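Local coordinates for putative uncharacterized protein (Chaetomium thermophilum, PDB 5T8V) that probably helps load cohesin onto chromatin, this chain being the C-terminal HEAT-repeat part of the Scc2 sister chromatid cohesion protein, at residues A[128-133]-A[201-206]; A[508-513]-A[538-543]; A[635-640]-A[673-678]; A[983-988]-A[1036-1041]; A[1381-1386]-A[1417-1422]. All coordinates share one frame; numbering follows the deposited sequence.

Contact 1 of 5, residues A[128-133]-A[201-206]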
# COMPACT_ATOMS: atom_id res chain seq x y z
N ARG A 128 40.07 -47.05 19.46
CA ARG A 128 39.23 -47.76 20.41
C ARG A 128 39.94 -48.03 21.73
O ARG A 128 39.28 -48.23 22.75
CB ARG A 128 38.73 -49.06 19.78
CG ARG A 128 37.68 -48.79 18.70
CD ARG A 128 36.88 -50.02 18.35
NE ARG A 128 35.70 -49.67 17.56
CZ ARG A 128 34.52 -49.33 18.08
NH1 ARG A 128 34.35 -49.27 19.39
NH2 ARG A 128 33.51 -49.03 17.27
N ALA A 129 41.28 -48.01 21.74
CA ALA A 129 42.00 -48.02 23.00
C ALA A 129 41.67 -46.77 23.81
O ALA A 129 41.37 -46.84 25.01
CB ALA A 129 43.51 -48.11 22.75
N ALA A 130 41.72 -45.60 23.16
CA ALA A 130 41.32 -44.36 23.82
C ALA A 130 39.89 -44.46 24.34
O ALA A 130 39.61 -44.11 25.49
CB ALA A 130 41.45 -43.18 22.86
N ARG A 131 38.98 -44.95 23.50
CA ARG A 131 37.59 -45.10 23.94
C ARG A 131 37.51 -45.95 25.21
O ARG A 131 36.81 -45.59 26.16
CB ARG A 131 36.75 -45.72 22.83
CG ARG A 131 35.28 -45.83 23.19
CD ARG A 131 34.41 -46.06 21.97
NE ARG A 131 33.02 -45.73 22.24
CZ ARG A 131 32.08 -46.59 22.63
NH1 ARG A 131 32.38 -47.88 22.79
NH2 ARG A 131 30.85 -46.17 22.85
N THR A 132 38.24 -47.07 25.23
CA THR A 132 38.25 -47.91 26.43
C THR A 132 38.75 -47.14 27.64
O THR A 132 38.15 -47.21 28.72
CB THR A 132 39.10 -49.16 26.18
OG1 THR A 132 38.49 -49.96 25.16
CG2 THR A 132 39.23 -49.99 27.46
N SER A 133 39.86 -46.42 27.49
CA SER A 133 40.40 -45.65 28.61
C SER A 133 39.35 -44.69 29.16
O SER A 133 39.09 -44.65 30.37
CB SER A 133 41.64 -44.88 28.17
OG SER A 133 42.68 -45.77 27.80
N GLN A 201 33.52 -41.88 15.31
CA GLN A 201 32.26 -41.46 15.93
C GLN A 201 32.20 -41.91 17.38
O GLN A 201 31.96 -41.10 18.29
CB GLN A 201 31.07 -42.04 15.16
CG GLN A 201 30.85 -41.44 13.78
CD GLN A 201 29.53 -41.91 13.17
OE1 GLN A 201 28.73 -42.57 13.83
NE2 GLN A 201 29.31 -41.57 11.90
N LYS A 202 32.43 -43.20 17.63
CA LYS A 202 32.33 -43.74 18.97
C LYS A 202 33.29 -43.04 19.93
O LYS A 202 32.96 -42.82 21.10
CB LYS A 202 32.61 -45.24 18.94
CG LYS A 202 31.61 -46.03 18.10
CD LYS A 202 30.27 -46.18 18.81
CE LYS A 202 29.32 -47.06 18.00
NZ LYS A 202 29.86 -48.44 17.76
N LEU A 203 34.48 -42.66 19.45
CA LEU A 203 35.42 -41.95 20.31
C LEU A 203 34.92 -40.55 20.64
O LEU A 203 34.91 -40.14 21.80
CB LEU A 203 36.79 -41.89 19.65
CG LEU A 203 37.85 -41.12 20.45
CD1 LEU A 203 38.05 -41.74 21.83
CD2 LEU A 203 39.17 -41.07 19.69
N LEU A 204 34.50 -39.80 19.62
CA LEU A 204 34.00 -38.44 19.87
C LEU A 204 32.83 -38.46 20.85
O LEU A 204 32.83 -37.72 21.85
CB LEU A 204 33.58 -37.80 18.54
CG LEU A 204 34.72 -37.54 17.55
CD1 LEU A 204 34.17 -37.28 16.16
CD2 LEU A 204 35.56 -36.37 18.00
N SER A 205 31.83 -39.30 20.59
CA SER A 205 30.71 -39.41 21.52
C SER A 205 31.19 -39.83 22.90
O SER A 205 30.65 -39.37 23.92
CB SER A 205 29.68 -40.41 20.98
OG SER A 205 30.13 -41.74 21.13
N MET A 206 32.20 -40.70 22.96
CA MET A 206 32.73 -41.10 24.26
C MET A 206 33.36 -39.92 25.00
O MET A 206 33.32 -39.89 26.23
CB MET A 206 33.75 -42.22 24.09
CG MET A 206 34.24 -42.79 25.42
SD MET A 206 32.90 -43.47 26.42
CE MET A 206 33.25 -42.72 28.00
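Arg-131 reaches across to the backbone of Lys-202, and its NE donates a weak hydrogen bond, 3.1 Å long and bent to 149°, to Lys-202 O. That carbonyl lies at the edge of the guanidinium, in its plane. The same oxygen also serves its own helix, since Ser-205 OG and Met-206 N both approach it from one face of the carbonyl plane. The reach depends on an extended side chain, with CG trans to the backbone N (chi1 -176°); NH1 then goes on to a hydrogen bond with Gln-63.

The charged ends crowd at one side. Arg-128 NH2 comes within 3.7 Å of Lys-202 NZ, but each residue has another polar partner: Arg-128 forms a salt bridge with Asp-199, and Lys-202 NZ is hydrogen-bonded to a citrate probably carried over from crystallisation.

Carbon contacts fill the rest. Arg-131 CD lies 3.6 Å from Lys-202 CB, while Arg-131 and Met-206 cross at about a right angle with their CG atoms 3.9 Å apart. Deeper in, Leu-203 CD1 meets Ala-130 CB at 3.8 Å, and helix 149-172 touches both of these residues. The two segments run in nearly the same direction, 26° apart with axes 9.1 Å from each other, an arrangement that belongs to the stacked helices of a HEAT-repeat alpha-solenoid.

Contact 2 of 5, residues A[508-513]-A[538-543]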
# COMPACT_ATOMS: atom_id res chain seq x y z
N GLY A 508 -4.59 -32.29 28.30
CA GLY A 508 -4.72 -31.29 27.27
C GLY A 508 -3.58 -31.30 26.28
O GLY A 508 -2.91 -32.31 26.07
N PRO A 509 -3.33 -30.14 25.64
CA PRO A 509 -2.33 -30.12 24.56
C PRO A 509 -0.91 -30.39 25.02
O PRO A 509 -0.17 -31.10 24.31
CB PRO A 509 -2.48 -28.70 23.98
CG PRO A 509 -3.08 -27.90 25.08
CD PRO A 509 -3.98 -28.84 25.83
N TYR A 510 -0.49 -29.85 26.16
CA TYR A 510 0.85 -30.14 26.66
C TYR A 510 1.06 -31.64 26.82
O TYR A 510 2.07 -32.19 26.36
CB TYR A 510 1.09 -29.42 27.98
CG TYR A 510 1.39 -27.95 27.83
CD1 TYR A 510 2.68 -27.51 27.59
CD2 TYR A 510 0.38 -26.99 27.93
CE1 TYR A 510 2.97 -26.17 27.45
CE2 TYR A 510 0.66 -25.65 27.80
CZ TYR A 510 1.95 -25.24 27.56
OH TYR A 510 2.23 -23.91 27.42
N ARG A 511 0.11 -32.31 27.46
CA ARG A 511 0.19 -33.76 27.62
C ARG A 511 0.36 -34.46 26.28
O ARG A 511 1.23 -35.32 26.12
CB ARG A 511 -1.06 -34.27 28.33
CG ARG A 511 -1.03 -35.75 28.68
CD ARG A 511 -0.25 -36.02 29.96
NE ARG A 511 -1.00 -36.90 30.84
CZ ARG A 511 -0.89 -38.23 30.86
NH1 ARG A 511 -0.04 -38.84 30.06
NH2 ARG A 511 -1.63 -38.93 31.70
N ALA A 512 -0.47 -34.10 25.30
CA ALA A 512 -0.43 -34.78 24.01
C ALA A 512 0.92 -34.56 23.32
O ALA A 512 1.52 -35.50 22.80
CB ALA A 512 -1.57 -34.29 23.12
N THR A 513 1.40 -33.31 23.32
CA THR A 513 2.69 -33.02 22.70
C THR A 513 3.80 -33.84 23.36
O THR A 513 4.62 -34.45 22.67
CB THR A 513 2.99 -31.53 22.80
OG1 THR A 513 1.91 -30.78 22.23
CG2 THR A 513 4.27 -31.18 22.06
N SER A 538 9.02 -27.65 31.27
CA SER A 538 9.17 -26.43 32.05
C SER A 538 8.17 -25.36 31.60
O SER A 538 7.60 -24.65 32.44
CB SER A 538 10.60 -25.91 31.95
OG SER A 538 11.01 -25.76 30.61
N GLU A 539 7.94 -25.24 30.29
CA GLU A 539 6.91 -24.32 29.81
C GLU A 539 5.55 -24.66 30.42
O GLU A 539 4.80 -23.76 30.82
CB GLU A 539 6.83 -24.36 28.29
CG GLU A 539 7.95 -23.61 27.59
CD GLU A 539 7.73 -23.52 26.09
OE1 GLU A 539 6.88 -24.29 25.56
OE2 GLU A 539 8.39 -22.68 25.44
N TRP A 540 5.22 -25.95 30.48
CA TRP A 540 3.96 -26.38 31.07
C TRP A 540 3.87 -25.96 32.53
O TRP A 540 2.87 -25.37 32.95
CB TRP A 540 3.83 -27.90 30.92
CG TRP A 540 2.49 -28.46 31.25
CD1 TRP A 540 1.37 -27.77 31.62
CD2 TRP A 540 2.12 -29.85 31.25
NE1 TRP A 540 0.33 -28.64 31.84
CE2 TRP A 540 0.76 -29.92 31.62
CE3 TRP A 540 2.81 -31.03 30.97
CZ2 TRP A 540 0.08 -31.13 31.72
CZ3 TRP A 540 2.13 -32.23 31.07
CH2 TRP A 540 0.78 -32.27 31.44
N GLY A 541 4.90 -26.26 33.31
CA GLY A 541 4.89 -25.85 34.71
C GLY A 541 4.69 -24.36 34.87
O GLY A 541 3.86 -23.91 35.67
N SER A 542 5.45 -23.57 34.11
CA SER A 542 5.34 -22.12 34.22
C SER A 542 3.94 -21.65 33.87
O SER A 542 3.40 -20.75 34.53
CB SER A 542 6.36 -21.45 33.31
OG SER A 542 6.24 -20.04 33.38
N LYS A 543 3.32 -22.24 32.85
CA LYS A 543 1.97 -21.84 32.50
C LYS A 543 0.97 -22.23 33.58
O LYS A 543 0.01 -21.50 33.82
CB LYS A 543 1.57 -22.44 31.15
CG LYS A 543 2.26 -21.79 29.96
CD LYS A 543 1.80 -20.36 29.75
CE LYS A 543 2.55 -19.68 28.62
NZ LYS A 543 2.14 -18.26 28.46
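The helical residues 509-513 and 538-543 run almost exactly antiparallel, 170° between their directions and 10.8 Å between axes, with Tyr-510 and Trp-540 nearest each other by CA. These two residues face each other as an offset stack: the tyrosine ring and the five-membered ring of the indole have centroids 4.5 Å apart and planes tilted by only 10°. The overlap is reciprocal. Tyr-510 CB sits over the face of the indole, 3.6 Å from the centroid of its five-membered ring, and Trp-540 CA in turn lies over the tyrosine ring, 4.1 Å from the centroid of that six-membered ring, so the two side chains slide past each other in opposite directions. The indole can extend alongside the phenol ring because its CG is swung away from the backbone N (chi1 -170°).

Helices 509-520 and 527-550 follow one another in the chain and pack antiparallel, as consecutive helices do in an alpha-solenoid of the HEAT type. Replacing Trp-540 with an alanine would probably leave one face of Tyr-510 without its stacking partner and Val-504 O without the NE1 donor that helps to hold the indole's rotation.

Farther along the indole, CH2 touches Arg-511 CB at 4.1 Å; the guanidinium of that arginine is engaged by Glu-515 and by a cation-pi contact with Trp-506. At the phenol end, Tyr-510 OH lies 3.3 Å from Lys-543 CG, the lysine chain crossing the tyrosine at about a right angle.

Contact 3 of 5, residues A[635-640]-A[673-678]; sequences SINQVM and LGLISK
Asn-637 and Met-640 on one helix meet Leu-675 and Lys-678 on another, joining two nearly parallel helices of the HEAT-repeat solenoid; segment 673-678 also lies within the PDS5-like sequence family. The segment directions differ by only 9° and the axes stand 11.0 Å apart, so side chains have to bridge the gap.

The first shell is mostly aliphatic surface. Asn-637 sends its amide across with its two ends divided: OD1 rests against the lysine chain, 3.4 Å from Lys-678 CG, and ND2 lies 3.7 Å from Leu-675 CD2. Beside it, Met-640 and Lys-678 slide past each other in opposite directions, with Met-640 CE touching Lys-678 CG at 3.6 Å. The contact thus uses the stem of the lysine, its CG meeting both the amide oxygen and the methionine methyl.

What positions these groups lies one layer out. Asn-637 ND2 donates a hydrogen bond to Leu-633 O, one turn earlier in its own helix, which probably helps to settle the turn of the amide, with OD1 facing the lysine. Lys-678 NZ forms a long, weak ion pair with Glu-641, a second link to helix 628-642. Met-621, in a loop, touches both Ile-636 and Leu-675 and so spans the two helices, while helix 685-696 covers Ile-676. The bend in the methionine chain (chi3 56°) brings Met-640 CE to 4.3 Å from Leu-675 O.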
# COMPACT_ATOMS: atom_id res chain seq x y z
N SER A 635 4.14 -8.49 2.49
CA SER A 635 3.81 -9.22 3.71
C SER A 635 2.32 -9.17 4.00
O SER A 635 1.75 -10.15 4.50
CB SER A 635 4.61 -8.64 4.88
OG SER A 635 6.00 -8.87 4.70
N ILE A 636 1.66 -8.05 3.70
CA ILE A 636 0.22 -7.95 3.92
C ILE A 636 -0.53 -8.90 3.00
O ILE A 636 -1.51 -9.54 3.40
CB ILE A 636 -0.25 -6.50 3.75
CG1 ILE A 636 0.35 -5.62 4.85
CG2 ILE A 636 -1.78 -6.42 3.80
CD1 ILE A 636 0.14 -4.13 4.64
N ASN A 637 -0.09 -9.01 1.74
CA ASN A 637 -0.68 -9.99 0.84
C ASN A 637 -0.52 -11.40 1.39
O ASN A 637 -1.48 -12.18 1.43
CB ASN A 637 -0.05 -9.88 -0.55
CG ASN A 637 -0.66 -8.79 -1.39
OD1 ASN A 637 -1.80 -8.91 -1.86
ND2 ASN A 637 0.08 -7.71 -1.60
N GLN A 638 0.69 -11.75 1.84
CA GLN A 638 0.89 -13.07 2.41
C GLN A 638 -0.02 -13.30 3.61
O GLN A 638 -0.58 -14.39 3.77
CB GLN A 638 2.36 -13.25 2.80
CG GLN A 638 3.30 -13.34 1.62
CD GLN A 638 4.75 -13.54 2.02
OE1 GLN A 638 5.13 -13.27 3.16
NE2 GLN A 638 5.56 -14.03 1.09
N VAL A 639 -0.18 -12.28 4.46
CA VAL A 639 -1.05 -12.42 5.62
C VAL A 639 -2.49 -12.68 5.19
O VAL A 639 -3.18 -13.54 5.76
CB VAL A 639 -0.95 -11.17 6.52
CG1 VAL A 639 -2.05 -11.16 7.58
CG2 VAL A 639 0.41 -11.10 7.19
N MET A 640 -2.96 -11.95 4.18
CA MET A 640 -4.33 -12.13 3.71
C MET A 640 -4.54 -13.53 3.13
O MET A 640 -5.50 -14.22 3.48
CB MET A 640 -4.67 -11.07 2.67
CG MET A 640 -4.85 -9.67 3.24
SD MET A 640 -4.85 -8.39 1.97
CE MET A 640 -6.16 -8.96 0.89
N LEU A 673 -4.96 0.30 -4.47
CA LEU A 673 -5.86 -0.35 -5.41
C LEU A 673 -5.53 -1.83 -5.54
O LEU A 673 -6.43 -2.68 -5.57
CB LEU A 673 -5.79 0.33 -6.78
CG LEU A 673 -6.26 1.79 -6.81
CD1 LEU A 673 -6.09 2.36 -8.21
CD2 LEU A 673 -7.70 1.91 -6.36
N GLY A 674 -4.24 -2.17 -5.62
CA GLY A 674 -3.86 -3.57 -5.67
C GLY A 674 -4.37 -4.34 -4.46
O GLY A 674 -4.93 -5.43 -4.59
N LEU A 675 -4.18 -3.77 -3.27
CA LEU A 675 -4.68 -4.43 -2.06
C LEU A 675 -6.20 -4.60 -2.12
O LEU A 675 -6.72 -5.67 -1.79
CB LEU A 675 -4.28 -3.65 -0.82
CG LEU A 675 -2.78 -3.49 -0.56
CD1 LEU A 675 -2.56 -2.91 0.83
CD2 LEU A 675 -2.03 -4.82 -0.71
N ILE A 676 -6.91 -3.55 -2.53
CA ILE A 676 -8.36 -3.66 -2.70
C ILE A 676 -8.69 -4.84 -3.61
O ILE A 676 -9.60 -5.63 -3.33
CB ILE A 676 -8.94 -2.34 -3.25
CG1 ILE A 676 -8.86 -1.25 -2.18
CG2 ILE A 676 -10.38 -2.53 -3.73
CD1 ILE A 676 -9.26 0.13 -2.66
N SER A 677 -7.95 -4.98 -4.71
CA SER A 677 -8.21 -6.08 -5.63
C SER A 677 -8.00 -7.43 -4.96
O SER A 677 -8.80 -8.35 -5.15
CB SER A 677 -7.31 -5.95 -6.86
OG SER A 677 -7.62 -6.94 -7.82
N LYS A 678 -6.93 -7.57 -4.17
CA LYS A 678 -6.69 -8.84 -3.49
C LYS A 678 -7.81 -9.14 -2.50
O LYS A 678 -8.30 -10.28 -2.44
CB LYS A 678 -5.34 -8.81 -2.79
CG LYS A 678 -4.89 -10.17 -2.25
CD LYS A 678 -4.76 -11.19 -3.37
CE LYS A 678 -3.48 -12.00 -3.25
NZ LYS A 678 -3.34 -12.98 -4.37

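Contact 4 of 5, residues A[983-988]-A[1036-1041]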
# COMPACT_ATOMS: atom_id res chain seq x y z
N ALA A 983 -39.11 31.54 -34.09
CA ALA A 983 -39.22 31.43 -35.54
C ALA A 983 -38.01 32.07 -36.22
O ALA A 983 -37.37 31.46 -37.08
CB ALA A 983 -40.52 32.08 -36.01
N GLY A 984 -37.69 33.30 -35.83
CA GLY A 984 -36.51 33.95 -36.37
C GLY A 984 -35.23 33.17 -36.10
O GLY A 984 -34.29 33.21 -36.90
N LYS A 985 -35.18 32.45 -34.98
CA LYS A 985 -33.98 31.69 -34.64
C LYS A 985 -33.80 30.50 -35.57
O LYS A 985 -32.70 30.27 -36.09
CB LYS A 985 -34.05 31.22 -33.19
CG LYS A 985 -32.85 30.38 -32.76
CD LYS A 985 -32.88 30.07 -31.28
CE LYS A 985 -31.71 29.19 -30.86
NZ LYS A 985 -31.30 29.43 -29.44
N HIS A 986 -34.87 29.74 -35.81
CA HIS A 986 -34.76 28.48 -36.54
C HIS A 986 -35.14 28.61 -38.01
O HIS A 986 -34.42 28.10 -38.88
CB HIS A 986 -35.63 27.41 -35.88
CG HIS A 986 -35.17 27.04 -34.50
ND1 HIS A 986 -34.16 26.14 -34.28
CD2 HIS A 986 -35.58 27.47 -33.28
CE1 HIS A 986 -33.96 26.02 -32.98
NE2 HIS A 986 -34.82 26.81 -32.35
N CYS A 987 -36.25 29.27 -38.32
CA CYS A 987 -36.78 29.35 -39.68
C CYS A 987 -36.79 30.80 -40.12
O CYS A 987 -37.58 31.61 -39.62
CB CYS A 987 -38.18 28.75 -39.74
SG CYS A 987 -39.26 29.21 -38.38
N ASN A 988 -35.92 31.14 -41.07
CA ASN A 988 -35.88 32.47 -41.65
C ASN A 988 -36.57 32.41 -43.01
O ASN A 988 -36.04 31.84 -43.97
CB ASN A 988 -34.45 32.98 -41.78
CG ASN A 988 -34.33 34.48 -41.54
OD1 ASN A 988 -35.17 35.07 -40.87
ND2 ASN A 988 -33.29 35.09 -42.09
N VAL A 1036 -35.89 39.75 -29.81
CA VAL A 1036 -34.92 40.35 -30.72
C VAL A 1036 -33.57 39.65 -30.63
O VAL A 1036 -32.83 39.56 -31.62
CB VAL A 1036 -34.77 41.86 -30.45
CG1 VAL A 1036 -34.31 42.11 -29.04
CG2 VAL A 1036 -33.81 42.50 -31.44
N GLY A 1037 -33.22 39.14 -29.44
CA GLY A 1037 -31.97 38.40 -29.31
C GLY A 1037 -32.00 37.09 -30.09
O GLY A 1037 -31.06 36.77 -30.83
N LEU A 1038 -33.08 36.33 -29.93
CA LEU A 1038 -33.24 35.09 -30.69
C LEU A 1038 -33.20 35.35 -32.19
O LEU A 1038 -32.63 34.56 -32.95
CB LEU A 1038 -34.55 34.40 -30.31
CG LEU A 1038 -34.66 33.89 -28.87
CD1 LEU A 1038 -36.11 33.82 -28.44
CD2 LEU A 1038 -34.01 32.52 -28.76
N VAL A 1039 -33.80 36.46 -32.63
CA VAL A 1039 -33.79 36.79 -34.05
C VAL A 1039 -32.38 37.13 -34.51
O VAL A 1039 -31.89 36.61 -35.52
CB VAL A 1039 -34.77 37.94 -34.34
CG1 VAL A 1039 -34.66 38.39 -35.80
CG2 VAL A 1039 -36.20 37.52 -34.02
N CYS A 1040 -31.70 38.00 -33.77
CA CYS A 1040 -30.40 38.50 -34.20
C CYS A 1040 -29.35 37.39 -34.22
O CYS A 1040 -28.49 37.36 -35.10
CB CYS A 1040 -29.94 39.64 -33.30
SG CYS A 1040 -30.93 41.14 -33.45
N GLN A 1041 -29.41 36.47 -33.25
CA GLN A 1041 -28.36 35.45 -33.17
C GLN A 1041 -28.29 34.62 -34.45
O GLN A 1041 -27.22 34.10 -34.79
CB GLN A 1041 -28.59 34.55 -31.96
CG GLN A 1041 -29.59 33.43 -32.16
CD GLN A 1041 -29.72 32.55 -30.93
OE1 GLN A 1041 -29.56 31.33 -31.02
NE2 GLN A 1041 -29.99 33.16 -29.79
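The carboxamide of Gln-1041 turns its oxygen to Lys-985, whose NZ donates a weak hydrogen bond of 3.0 Å to OE1. The other flat group nearby is the imidazole of His-986, which has Lys-985 CG on one face, 4.0 Å above the plane and toward the rim. The same lysine therefore flanks a ring in its own segment while its amine goes to the other, the fully extended chain carrying NZ across to OE1.

Alongside, Lys-985 CD packs on Leu-1038 CD2 at 3.7 Å, and Lys-985 CA makes a CH...O contact of 3.6 Å with Leu-1038 O. Helices 969-986 and 1026-1042 meet here as neighbours in the HEAT-repeat solenoid, where the first of them ends and Cys-987 leaves helical geometry. The backbones come nearest at Gly-984 and Val-1039, CA to CA 4.6 Å. Gly-984 CA also lies 4.3 Å from Val-1039 CG2, and a CB on this glycine would probably come too close to that methyl. Asp-923 on helix 919-935 backs the polar group, through a weak hydrogen bond from His-986 NE2 and a long, weak ion pair with Lys-985 NZ, while Ser-1042 OG is hydrogen-bonded to Lys-985 O.

Contact 5 of 5, residues A[1381-1386]-A[1417-1422]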
# COMPACT_ATOMS: atom_id res chain seq x y z
N ARG A 1381 11.38 38.02 4.68
CA ARG A 1381 12.75 37.78 4.25
C ARG A 1381 13.40 36.70 5.10
O ARG A 1381 13.89 35.69 4.58
CB ARG A 1381 13.54 39.09 4.30
CG ARG A 1381 15.03 38.94 4.00
CD ARG A 1381 15.85 38.81 5.27
NE ARG A 1381 17.29 38.75 4.99
CZ ARG A 1381 18.21 38.45 5.90
NH1 ARG A 1381 17.85 38.18 7.15
NH2 ARG A 1381 19.49 38.42 5.56
N THR A 1382 13.42 36.90 6.41
CA THR A 1382 13.98 35.88 7.30
C THR A 1382 13.27 34.55 7.12
O THR A 1382 13.91 33.49 7.10
CB THR A 1382 13.89 36.34 8.76
OG1 THR A 1382 12.51 36.53 9.12
CG2 THR A 1382 14.65 37.65 8.96
N TYR A 1383 11.94 34.58 6.99
CA TYR A 1383 11.19 33.35 6.79
C TYR A 1383 11.68 32.59 5.56
O TYR A 1383 11.72 31.36 5.56
CB TYR A 1383 9.70 33.65 6.67
CG TYR A 1383 8.88 32.44 6.26
CD1 TYR A 1383 8.63 31.41 7.14
CD2 TYR A 1383 8.37 32.34 4.97
CE1 TYR A 1383 7.88 30.31 6.77
CE2 TYR A 1383 7.62 31.25 4.58
CZ TYR A 1383 7.38 30.23 5.48
OH TYR A 1383 6.64 29.14 5.10
N LEU A 1384 12.04 33.32 4.50
CA LEU A 1384 12.56 32.66 3.30
C LEU A 1384 13.98 32.17 3.51
O LEU A 1384 14.33 31.06 3.10
CB LEU A 1384 12.50 33.62 2.11
CG LEU A 1384 11.12 34.09 1.63
CD1 LEU A 1384 11.27 34.93 0.36
CD2 LEU A 1384 10.18 32.92 1.38
N ARG A 1385 14.82 32.99 4.15
CA ARG A 1385 16.21 32.59 4.39
C ARG A 1385 16.28 31.30 5.19
O ARG A 1385 17.13 30.44 4.93
CB ARG A 1385 16.95 33.71 5.12
CG ARG A 1385 16.97 35.04 4.36
CD ARG A 1385 17.98 35.03 3.22
NE ARG A 1385 19.34 35.25 3.69
CZ ARG A 1385 20.39 35.40 2.89
NH1 ARG A 1385 21.60 35.59 3.41
NH2 ARG A 1385 20.24 35.36 1.57
N ARG A 1386 15.39 31.14 6.18
CA ARG A 1386 15.37 29.90 6.95
C ARG A 1386 14.57 28.80 6.26
O ARG A 1386 14.84 27.62 6.48
CB ARG A 1386 14.80 30.17 8.35
CG ARG A 1386 14.77 28.93 9.24
CD ARG A 1386 15.39 29.19 10.61
NE ARG A 1386 15.60 27.96 11.35
CZ ARG A 1386 16.19 27.88 12.54
NH1 ARG A 1386 16.64 28.98 13.14
NH2 ARG A 1386 16.33 26.71 13.14
N GLN A 1417 12.74 20.81 6.56
CA GLN A 1417 11.78 19.89 7.17
C GLN A 1417 10.64 20.63 7.86
O GLN A 1417 9.51 20.65 7.34
CB GLN A 1417 12.49 18.98 8.17
CG GLN A 1417 11.61 17.88 8.75
CD GLN A 1417 12.40 16.77 9.39
OE1 GLN A 1417 13.63 16.84 9.50
NE2 GLN A 1417 11.71 15.72 9.82
N GLY A 1418 10.90 21.22 9.02
CA GLY A 1418 9.85 21.81 9.83
C GLY A 1418 9.80 23.32 9.80
O GLY A 1418 10.14 23.98 10.79
N VAL A 1419 9.37 23.89 8.67
CA VAL A 1419 9.14 25.33 8.57
C VAL A 1419 7.75 25.53 7.97
O VAL A 1419 7.61 26.05 6.86
CB VAL A 1419 10.22 26.02 7.72
CG1 VAL A 1419 10.10 27.54 7.84
CG2 VAL A 1419 11.61 25.56 8.14
N THR A 1420 6.72 25.10 8.71
CA THR A 1420 5.35 25.11 8.22
C THR A 1420 4.99 26.43 7.55
O THR A 1420 4.81 26.48 6.32
CB THR A 1420 4.38 24.83 9.37
OG1 THR A 1420 4.78 23.64 10.06
CG2 THR A 1420 2.96 24.64 8.85
N GLY A 1421 4.89 27.50 8.33
CA GLY A 1421 4.54 28.80 7.80
C GLY A 1421 3.47 29.50 8.61
O GLY A 1421 3.04 30.60 8.27
N ASP A 1422 3.03 28.87 9.71
CA ASP A 1422 2.04 29.50 10.57
C ASP A 1422 2.66 30.63 11.38
O ASP A 1422 2.02 31.66 11.60
CB ASP A 1422 1.42 28.45 11.49
CG ASP A 1422 0.68 27.36 10.74
OD1 ASP A 1422 -0.01 27.69 9.75
OD2 ASP A 1422 0.81 26.18 11.12
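Tyr-1383 and Val-1419 supply the apolar part of this contact, in which a helix flank meets an irregular loop. Tyr-1383 CE1 lies 3.7 Å from Val-1419 CG1, the methyl approaching the ring obliquely, and the two side chains slide past each other in opposite directions. The ring projects toward the loop because the first torsion (chi1 171°) turns CG to the far side of CB from the backbone N.

Contacts with the backbone come next. The other methyl, Val-1419 CG2, is 4.2 Å from Arg-1386 O, so the valine spans one turn of the helix with its two branches. The phenol end reaches Gly-1421, with Tyr-1383 OH 3.4 Å from Gly-1421 CA. A side chain there would run into the hydroxyl, and the positive phi of 133° independently calls for glycine. Putting an alanine in place of Tyr-1383 would probably open a gap beside Val-1419 and Gly-1421, leaving the loop freer to move away from the helix.

Gly-1421 is the N-cap of helix 1422-1431, so the tyrosine touches the chain just where it turns from loop to helix. The loop follows helix 1364-1387 and is largely unmodelled before it returns, and the contact itself is at the surface. On another side, helix 1364-1387 packs on helix 1291-1319, where Leu-1384 meets Val-1298 and Met-1301 and Arg-1381 forms a salt bridge with Glu-1302.

Overall arrangement
From the N terminus onward the five contacts follow in series; none nests in or crosses another. Contact 1 closes a loop of 67 intervening residues near one end of the solenoid, and contact 2 a short one of 24, on the same side of the chain's centre. Contact 3 spans 32 residues close to that centre. Contact 4, bridging 47, lies on the opposite side, its centre about 120 Å from that of contact 1. Contact 5 brings a partly unmodelled loop, 30 residues between its segments, back against its preceding helix. No two contacts touch, and each of the five ties together parts of the elongated chain that are near in sequence.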